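Local atomic coordinates of Crh-like protein 5 (Neosartorya fumigata, PDB entry 6IBU), a protein that cleaves chitin and transfers the cut chains to 1,6-beta-glucan or to other chitin chains, cross-linking polysaccharides of the fungal cell wall and septa. Residues Ala24-Ala29 against Asp33-Thr38; Glu137-Tyr142 against Tyr215-Arg220. All blocks are in the same frame, centred on the assembly; numbering follows the deposited sequence.

Interaction 1. Residues Ala24-Ala29 against Asp33-Thr38; sequences ADFTSA and DQWEVT
At an edge of the beta-sandwich of this GH16 domain the chain passes from one sheet to the other, and Phe-26 and Trp-35 meet across that connection. Strand 21-25 belongs to the sheet that holds strand 212-223; after a short loop the chain re-emerges as strand 35-39, an outermost strand of the opposing seven-stranded sheet. The two rings form a T-shaped (edge-to-face) pair. Phe-26 is the edge: its CZ lies 3.9 Å from Trp-35 CE2, which sits near the plane of the phenyl ring. That CZ is close to NE1, CE2 and CZ2 of the indole together. The planes are inclined at 64°, and the centroids of the Phe-26 ring and the five-membered ring of Trp-35 are 5.6 Å apart. In both residues CG lies anti to the carbonyl carbon (chi1 -75° for Phe-26, -63° for Trp-35), which points Phe-26, just past strand 21-25, and Trp-35, on strand 35-39, toward each other. Ala-24 adds its CB on one face of the phenyl ring, 4.2 Å above the plane. No hydrogen bond joins the segments; the buried indole N-H is satisfied by Tyr-22, whose OH bonds to NE1. On the loop outside, the backbone N of Thr-27 makes a weak bond to Asp-25 OD1 (3.5 Å). Val-219 touches both rings, Val-216 packs on Phe-26, and Leu-181 and Leu-183 of strand 179-187 lie against Trp-35, so residues of both sheets surround the pair and fill the interior, as in the concanavalin-like beta-sandwich (jelly roll) of GH16.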
ATOM      1  N   ALA A  24       5.018  14.845  -0.116  1.00 33.47           N
ATOM      2  CA  ALA A  24       4.268  15.310  -1.301  1.00 31.10           C
ATOM      3  C   ALA A  24       2.940  15.846  -0.780  1.00 32.23           C
ATOM      4  O   ALA A  24       2.244  15.098  -0.105  1.00 31.22           O
ATOM      5  CB  ALA A  24       4.091  14.180  -2.277  1.00 30.24           C
ATOM      6  N   ASP A  25       2.681  17.130  -0.977  1.00 33.58           N
ATOM      7  CA  ASP A  25       1.328  17.724  -0.911  1.00 35.63           C
ATOM      8  C   ASP A  25       0.715  17.520  -2.304  1.00 33.42           C
ATOM      9  O   ASP A  25       1.250  18.038  -3.266  1.00 33.72           O
ATOM     10  CB  ASP A  25       1.437  19.179  -0.450  1.00 39.28           C
ATOM     11  CG  ASP A  25       0.107  19.829  -0.072  1.00 47.07           C
ATOM     12  OD1 ASP A  25      -0.942  19.165  -0.230  1.00 46.39           O
ATOM     13  OD2 ASP A  25       0.122  21.012   0.367  1.00 53.64           O
ATOM     14  N   PHE A  26      -0.308  16.689  -2.443  1.00 33.72           N
ATOM     15  CA  PHE A  26      -0.923  16.446  -3.772  1.00 37.44           C
ATOM     16  C   PHE A  26      -1.869  17.580  -4.181  1.00 38.24           C
ATOM     17  O   PHE A  26      -2.567  17.381  -5.155  1.00 37.29           O
ATOM     18  CB  PHE A  26      -1.615  15.087  -3.818  1.00 35.82           C
ATOM     19  CG  PHE A  26      -0.655  13.935  -3.928  1.00 37.35           C
ATOM     20  CD1 PHE A  26       0.231  13.853  -4.986  1.00 39.00           C
ATOM     21  CD2 PHE A  26      -0.624  12.938  -2.969  1.00 38.20           C
ATOM     22  CE1 PHE A  26       1.127  12.800  -5.081  1.00 40.81           C
ATOM     23  CE2 PHE A  26       0.258  11.874  -3.089  1.00 37.65           C
ATOM     24  CZ  PHE A  26       1.137  11.811  -4.140  1.00 36.94           C
ATOM     25  N   THR A  27      -1.858  18.745  -3.560  1.00 46.38           N
ATOM     26  CA  THR A  27      -2.544  19.939  -4.127  1.00 56.74           C
ATOM     27  C   THR A  27      -1.943  20.311  -5.495  1.00 67.60           C
ATOM     28  O   THR A  27      -2.693  20.750  -6.389  1.00 69.07           O
ATOM     29  CB  THR A  27      -2.432  21.135  -3.183  1.00 55.56           C
ATOM     30  OG1 THR A  27      -2.887  22.261  -3.927  1.00 62.16           O
ATOM     31  CG2 THR A  27      -1.025  21.400  -2.700  1.00 52.36           C
ATOM     32  N   SER A  28      -0.640  20.121  -5.660  1.00 72.38           N
ATOM     33  CA  SER A  28       0.134  20.645  -6.813  1.00 74.18           C
ATOM     34  C   SER A  28       0.223  19.610  -7.935  1.00 75.22           C
ATOM     35  O   SER A  28       0.235  18.412  -7.640  1.00 74.59           O
ATOM     36  CB  SER A  28       1.485  21.072  -6.361  1.00 75.18           C
ATOM     37  OG  SER A  28       1.383  21.707  -5.095  1.00 75.26           O
ATOM     38  N   ALA A  29       0.309  20.069  -9.182  1.00 77.68           N
ATOM     39  CA  ALA A  29       0.512  19.210 -10.374  1.00 74.87           C
ATOM     40  C   ALA A  29       1.886  18.544 -10.275  1.00 72.74           C
ATOM     41  O   ALA A  29       2.025  17.406 -10.760  1.00 62.94           O
ATOM     42  CB  ALA A  29       0.387  20.026 -11.637  1.00 74.55           C
ATOM     43  N   ASP A  33       6.133  13.917  -9.357  1.00 37.79           N
ATOM     44  CA  ASP A  33       7.527  13.869  -9.859  1.00 38.02           C
ATOM     45  C   ASP A  33       8.179  12.504  -9.637  1.00 34.67           C
ATOM     46  O   ASP A  33       8.716  11.968 -10.600  1.00 36.57           O
ATOM     47  CB  ASP A  33       8.360  14.964  -9.203  1.00 39.90           C
ATOM     48  CG  ASP A  33       8.186  16.292  -9.920  1.00 44.62           C
ATOM     49  OD1 ASP A  33       7.536  16.302 -11.008  1.00 42.28           O
ATOM     50  OD2 ASP A  33       8.693  17.309  -9.394  1.00 47.52           O
ATOM     51  N   GLN A  34       8.163  11.973  -8.420  1.00 31.57           N
ATOM     52  CA  GLN A  34       8.929  10.743  -8.086  1.00 29.16           C
ATOM     53  C   GLN A  34       7.976   9.547  -8.076  1.00 27.17           C
ATOM     54  O   GLN A  34       8.252   8.587  -7.353  1.00 25.17           O
ATOM     55  CB  GLN A  34       9.696  10.992  -6.791  1.00 29.80           C
ATOM     56  CG  GLN A  34      10.664  12.157  -6.946  1.00 31.71           C
ATOM     57  CD  GLN A  34      11.555  12.401  -5.752  1.00 36.65           C
ATOM     58  OE1 GLN A  34      11.527  13.478  -5.144  1.00 42.74           O
ATOM     59  NE2 GLN A  34      12.369  11.406  -5.412  1.00 35.75           N
ATOM     60  N   TRP A  35       6.875   9.642  -8.834  1.00 25.43           N
ATOM     61  CA  TRP A  35       5.830   8.592  -8.946  1.00 26.32           C
ATOM     62  C   TRP A  35       5.649   8.178 -10.408  1.00 28.33           C
ATOM     63  O   TRP A  35       5.890   9.008 -11.300  1.00 30.33           O
ATOM     64  CB  TRP A  35       4.502   9.090  -8.376  1.00 24.37           C
ATOM     65  CG  TRP A  35       4.504   9.413  -6.916  1.00 22.89           C
ATOM     66  CD1 TRP A  35       4.979  10.542  -6.321  1.00 22.53           C
ATOM     67  CD2 TRP A  35       3.935   8.617  -5.862  1.00 21.82           C
ATOM     68  NE1 TRP A  35       4.761  10.494  -4.973  1.00 22.43           N
ATOM     69  CE2 TRP A  35       4.131   9.324  -4.661  1.00 21.90           C
ATOM     70  CE3 TRP A  35       3.305   7.373  -5.811  1.00 21.53           C
ATOM     71  CZ2 TRP A  35       3.730   8.826  -3.427  1.00 21.75           C
ATOM     72  CZ3 TRP A  35       2.888   6.884  -4.597  1.00 21.26           C
ATOM     73  CH2 TRP A  35       3.106   7.601  -3.422  1.00 22.05           C
ATOM     74  N   GLU A  36       5.238   6.938 -10.629  1.00 31.26           N
ATOM     75  CA  GLU A  36       4.889   6.376 -11.960  1.00 35.78           C
ATOM     76  C   GLU A  36       3.378   6.129 -11.920  1.00 32.94           C
ATOM     77  O   GLU A  36       2.939   5.538 -10.912  1.00 33.09           O
ATOM     78  CB  GLU A  36       5.785   5.150 -12.201  1.00 41.40           C
ATOM     79  CG  GLU A  36       5.228   4.072 -13.128  1.00 47.83           C
ATOM     80  CD  GLU A  36       5.941   2.711 -13.053  1.00 54.88           C
ATOM     81  OE1 GLU A  36       6.654   2.458 -12.037  1.00 56.27           O
ATOM     82  OE2 GLU A  36       5.802   1.883 -14.010  1.00 56.02           O
ATOM     83  N   VAL A  37       2.632   6.680 -12.881  1.00 31.46           N
ATOM     84  CA  VAL A  37       1.193   6.378 -13.040  1.00 31.34           C
ATOM     85  C   VAL A  37       1.163   5.105 -13.815  1.00 34.70           C
ATOM     86  O   VAL A  37       1.363   4.968 -15.017  1.00 37.17           O
ATOM     87  CB  VAL A  37       0.323   7.403 -13.744  1.00 29.99           C
ATOM     88  CG1 VAL A  37      -1.114   6.884 -13.831  1.00 28.55           C
ATOM     89  CG2 VAL A  37       0.391   8.752 -13.055  1.00 28.97           C
ATOM     90  N   THR A  38       0.965   4.154 -13.027  1.00 35.58           N
ATOM     91  CA  THR A  38       1.368   2.868 -13.521  1.00 36.73           C
ATOM     92  C   THR A  38       0.146   2.139 -14.075  1.00 34.57           C
ATOM     93  O   THR A  38       0.332   1.145 -14.700  1.00 32.75           O
ATOM     94  CB  THR A  38       2.095   2.264 -12.357  1.00 41.11           C
ATOM     95  OG1 THR A  38       2.526   0.966 -12.739  1.00 44.22           O
ATOM     96  CG2 THR A  38       1.190   2.205 -11.153  1.00 46.49           C
TER

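Interaction 2. Residues Glu137-Tyr142 against Tyr215-Arg220; sequences ETFHTY and YVKSVR
With chi1 at -79°, Phe-139 carries its CG anti to the carbonyl carbon and swings its ring toward strand 212-223, while Lys-217, its CG held between the backbone N and the carbonyl carbon (chi1 53°), bends at chi3 and lays its chain over that ring. The meeting takes place on the eight-stranded sheet of the GH16 beta-sandwich. Strand 140-146, which Phe-139 immediately precedes, and strand 212-223 are not direct neighbours there: each pairs antiparallel with strand 71-78, and the side chains span the strand between them. The closest CA atoms across the segments, those of Phe-139 and Tyr-215, are accordingly 8.2 Å apart, and no hydrogen bond connects the two. Lys-217 CD sits almost exactly above the middle of the phenyl ring, 3.5 Å from its centroid and 8° off the normal, a CH-pi contact. The ammonium group stays over the same face, with NZ 4.9 Å from the Phe-139 centroid, so a cation-pi attraction accompanies the methylene packing of this solvent-exposed lysine. Farther out on the ring, Phe-139 touches Tyr-215 by way of CZ, which comes within 3.5 Å of that residue's CB; the phenol itself leads away, and its ring makes no stack with the phenylalanine. Strand 71-78, lying between them, contributes Lys-78 against Phe-139 and Val-76 against Lys-217. Its backbone also binds both sides, Met-77 pairing with His-140 and Lys-78 with Tyr-215. This is surface packing away from the annotated chitin-binding residues, linking two strands across a third. Phe-139 CE1 lies 3.4 Å from the backbone O of Tyr-215.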
ATOM      1  N   GLU A 137     -16.040   9.182   3.680  1.00 22.22           N
ATOM      2  CA  GLU A 137     -16.701  10.504   3.739  1.00 28.48           C
ATOM      3  C   GLU A 137     -15.775  11.535   4.348  1.00 27.48           C
ATOM      4  O   GLU A 137     -16.037  12.721   4.263  1.00 26.37           O
ATOM      5  CB  GLU A 137     -18.031  10.391   4.483  1.00 35.23           C
ATOM      6  CG  GLU A 137     -19.222  10.908   3.669  1.00 43.71           C
ATOM      7  CD  GLU A 137     -20.316   9.919   3.249  1.00 51.50           C
ATOM      8  OE1 GLU A 137     -20.204   8.703   3.576  1.00 57.15           O
ATOM      9  OE2 GLU A 137     -21.308  10.375   2.602  1.00 49.95           O
ATOM     10  N   THR A 138     -14.659  11.100   4.848  1.00 28.19           N
ATOM     11  CA  THR A 138     -13.770  12.056   5.525  1.00 28.55           C
ATOM     12  C   THR A 138     -12.333  11.612   5.303  1.00 28.36           C
ATOM     13  O   THR A 138     -12.172  10.454   5.080  1.00 27.83           O
ATOM     14  CB  THR A 138     -14.041  12.012   7.016  1.00 30.41           C
ATOM     15  OG1 THR A 138     -13.306  13.048   7.659  1.00 35.21           O
ATOM     16  CG2 THR A 138     -13.604  10.692   7.587  1.00 31.06           C
ATOM     17  N   PHE A 139     -11.317  12.471   5.361  1.00 26.89           N
ATOM     18  CA  PHE A 139      -9.873  12.094   5.283  1.00 24.33           C
ATOM     19  C   PHE A 139      -9.435  11.526   6.630  1.00 22.44           C
ATOM     20  O   PHE A 139      -9.931  11.976   7.659  1.00 22.42           O
ATOM     21  CB  PHE A 139      -9.036  13.309   4.895  1.00 24.43           C
ATOM     22  CG  PHE A 139      -9.126  13.574   3.421  1.00 24.04           C
ATOM     23  CD1 PHE A 139      -8.277  12.908   2.562  1.00 22.31           C
ATOM     24  CD2 PHE A 139     -10.095  14.417   2.898  1.00 22.59           C
ATOM     25  CE1 PHE A 139      -8.346  13.126   1.199  1.00 23.93           C
ATOM     26  CE2 PHE A 139     -10.163  14.637   1.530  1.00 23.32           C
ATOM     27  CZ  PHE A 139      -9.287  13.995   0.685  1.00 24.10           C
ATOM     28  N   HIS A 140      -8.538  10.545   6.602  1.00 20.16           N
ATOM     29  CA  HIS A 140      -7.838  10.016   7.791  1.00 17.66           C
ATOM     30  C   HIS A 140      -6.367   9.933   7.436  1.00 16.30           C
ATOM     31  O   HIS A 140      -6.045   9.874   6.257  1.00 14.58           O
ATOM     32  CB  HIS A 140      -8.377   8.638   8.190  1.00 18.26           C
ATOM     33  CG  HIS A 140      -9.751   8.685   8.755  1.00 18.56           C
ATOM     34  ND1 HIS A 140      -9.997   9.159  10.020  1.00 18.07           N
ATOM     35  CD2 HIS A 140     -10.945   8.341   8.225  1.00 18.03           C
ATOM     36  CE1 HIS A 140     -11.296   9.100  10.248  1.00 18.55           C
ATOM     37  NE2 HIS A 140     -11.898   8.612   9.160  1.00 18.38           N
ATOM     38  N   THR A 141      -5.516   9.884   8.444  1.00 16.14           N
ATOM     39  CA  THR A 141      -4.073   9.685   8.260  1.00 15.83           C
ATOM     40  C   THR A 141      -3.787   8.213   8.516  1.00 14.99           C
ATOM     41  O   THR A 141      -3.911   7.783   9.651  1.00 14.39           O
ATOM     42  CB  THR A 141      -3.270  10.603   9.172  1.00 16.03           C
ATOM     43  OG1 THR A 141      -3.705  11.924   8.891  1.00 16.54           O
ATOM     44  CG2 THR A 141      -1.791  10.472   8.929  1.00 16.99           C
ATOM     45  N   TYR A 142      -3.385   7.492   7.484  1.00 14.93           N
ATOM     46  CA  TYR A 142      -3.031   6.061   7.590  1.00 14.47           C
ATOM     47  C   TYR A 142      -1.508   5.967   7.672  1.00 14.18           C
ATOM     48  O   TYR A 142      -0.811   6.365   6.738  1.00 12.87           O
ATOM     49  CB  TYR A 142      -3.622   5.306   6.418  1.00 14.59           C
ATOM     50  CG  TYR A 142      -5.124   5.339   6.360  1.00 15.97           C
ATOM     51  CD1 TYR A 142      -5.887   4.356   6.974  1.00 17.02           C
ATOM     52  CD2 TYR A 142      -5.784   6.347   5.668  1.00 16.26           C
ATOM     53  CE1 TYR A 142      -7.272   4.384   6.908  1.00 17.85           C
ATOM     54  CE2 TYR A 142      -7.162   6.367   5.568  1.00 16.33           C
ATOM     55  CZ  TYR A 142      -7.912   5.384   6.182  1.00 17.67           C
ATOM     56  OH  TYR A 142      -9.277   5.421   6.099  1.00 16.99           O
ATOM     57  N   TYR A 215      -9.436   9.693  -2.699  1.00 17.61           N
ATOM     58  CA  TYR A 215      -8.568  10.899  -2.727  1.00 20.04           C
ATOM     59  C   TYR A 215      -7.386  10.710  -1.788  1.00 17.94           C
ATOM     60  O   TYR A 215      -7.574  10.356  -0.621  1.00 17.06           O
ATOM     61  CB  TYR A 215      -9.346  12.147  -2.319  1.00 22.06           C
ATOM     62  CG  TYR A 215     -10.489  12.476  -3.240  1.00 25.65           C
ATOM     63  CD1 TYR A 215     -11.742  11.919  -3.036  1.00 26.22           C
ATOM     64  CD2 TYR A 215     -10.335  13.387  -4.284  1.00 28.04           C
ATOM     65  CE1 TYR A 215     -12.811  12.234  -3.858  1.00 26.77           C
ATOM     66  CE2 TYR A 215     -11.398  13.717  -5.113  1.00 27.89           C
ATOM     67  CZ  TYR A 215     -12.638  13.135  -4.894  1.00 28.31           C
ATOM     68  OH  TYR A 215     -13.699  13.411  -5.696  1.00 32.81           O
ATOM     69  N   VAL A 216      -6.198  10.992  -2.290  1.00 18.26           N
ATOM     70  CA  VAL A 216      -4.968  11.052  -1.449  1.00 18.94           C
ATOM     71  C   VAL A 216      -4.469  12.494  -1.462  1.00 17.60           C
ATOM     72  O   VAL A 216      -4.059  12.961  -2.509  1.00 16.66           O
ATOM     73  CB  VAL A 216      -3.913  10.047  -1.947  1.00 18.71           C
ATOM     74  CG1 VAL A 216      -2.581  10.276  -1.239  1.00 19.35           C
ATOM     75  CG2 VAL A 216      -4.405   8.610  -1.776  1.00 18.91           C
ATOM     76  N   LYS A 217      -4.524  13.203  -0.349  1.00 19.93           N
ATOM     77  CA  LYS A 217      -4.083  14.614  -0.407  1.00 23.82           C
ATOM     78  C   LYS A 217      -2.604  14.722  -0.052  1.00 22.25           C
ATOM     79  O   LYS A 217      -1.978  15.630  -0.603  1.00 23.19           O
ATOM     80  CB  LYS A 217      -5.017  15.620   0.268  1.00 28.23           C
ATOM     81  CG  LYS A 217      -5.445  15.407   1.695  1.00 32.31           C
ATOM     82  CD  LYS A 217      -6.705  16.236   1.971  1.00 37.62           C
ATOM     83  CE  LYS A 217      -6.616  17.087   3.230  1.00 42.23           C
ATOM     84  NZ  LYS A 217      -7.504  18.275   3.156  1.00 42.34           N
ATOM     85  N   SER A 218      -2.023  13.817   0.725  1.00 21.39           N
ATOM     86  CA  SER A 218      -0.579  13.918   1.051  1.00 21.02           C
ATOM     87  C   SER A 218       0.052  12.562   1.356  1.00 20.46           C
ATOM     88  O   SER A 218      -0.664  11.613   1.749  1.00 20.97           O
ATOM     89  CB  SER A 218      -0.322  14.922   2.158  1.00 21.55           C
ATOM     90  OG  SER A 218      -0.681  14.412   3.426  1.00 23.20           O
ATOM     91  N   VAL A 219       1.367  12.507   1.145  1.00 19.29           N
ATOM     92  CA  VAL A 219       2.220  11.335   1.466  1.00 19.84           C
ATOM     93  C   VAL A 219       3.466  11.811   2.207  1.00 20.07           C
ATOM     94  O   VAL A 219       4.112  12.739   1.735  1.00 18.84           O
ATOM     95  CB  VAL A 219       2.562  10.553   0.197  1.00 19.10           C
ATOM     96  CG1 VAL A 219       3.705   9.577   0.425  1.00 19.55           C
ATOM     97  CG2 VAL A 219       1.329   9.839  -0.311  1.00 19.45           C
ATOM     98  N   ARG A 220       3.785  11.165   3.326  1.00 21.06           N
ATOM     99  CA  ARG A 220       5.075  11.332   4.029  1.00 23.24           C
ATOM    100  C   ARG A 220       5.764   9.973   4.104  1.00 22.32           C
ATOM    101  O   ARG A 220       5.172   9.046   4.663  1.00 21.84           O
ATOM    102  CB  ARG A 220       4.848  11.925   5.414  1.00 28.05           C
ATOM    103  CG  ARG A 220       6.136  12.150   6.187  1.00 32.69           C
ATOM    104  CD  ARG A 220       5.860  12.534   7.621  1.00 39.06           C
ATOM    105  NE  ARG A 220       7.120  12.740   8.331  1.00 43.36           N
ATOM    106  CZ  ARG A 220       7.868  13.838   8.256  1.00 45.21           C
ATOM    107  NH1 ARG A 220       7.492  14.866   7.508  1.00 46.51           N
ATOM    108  NH2 ARG A 220       8.988  13.916   8.956  1.00 45.62           N
TER

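The two contacts share the sheet in which strands 21-25 and 212-223 are neighbours, and their centres lie about 14 Å apart. Backbone pairing joins them: Phe-26 N is 2.7 Å from Lys-217 O and Ala-24 N is 2.9 Å from Val-219 O, both probable hydrogen bonds. Strand 212-223 thus faces two ways, turning Lys-217 outward to interaction 2 and Val-216 and Val-219 inward. Interaction 1 is the one nearer the chitin-binding site: the side chain of Trp-35 lies about 7 Å from that of chitin-binding Arg-182, whereas interaction 2 is remote from the known chitin-binding and catalytic positions.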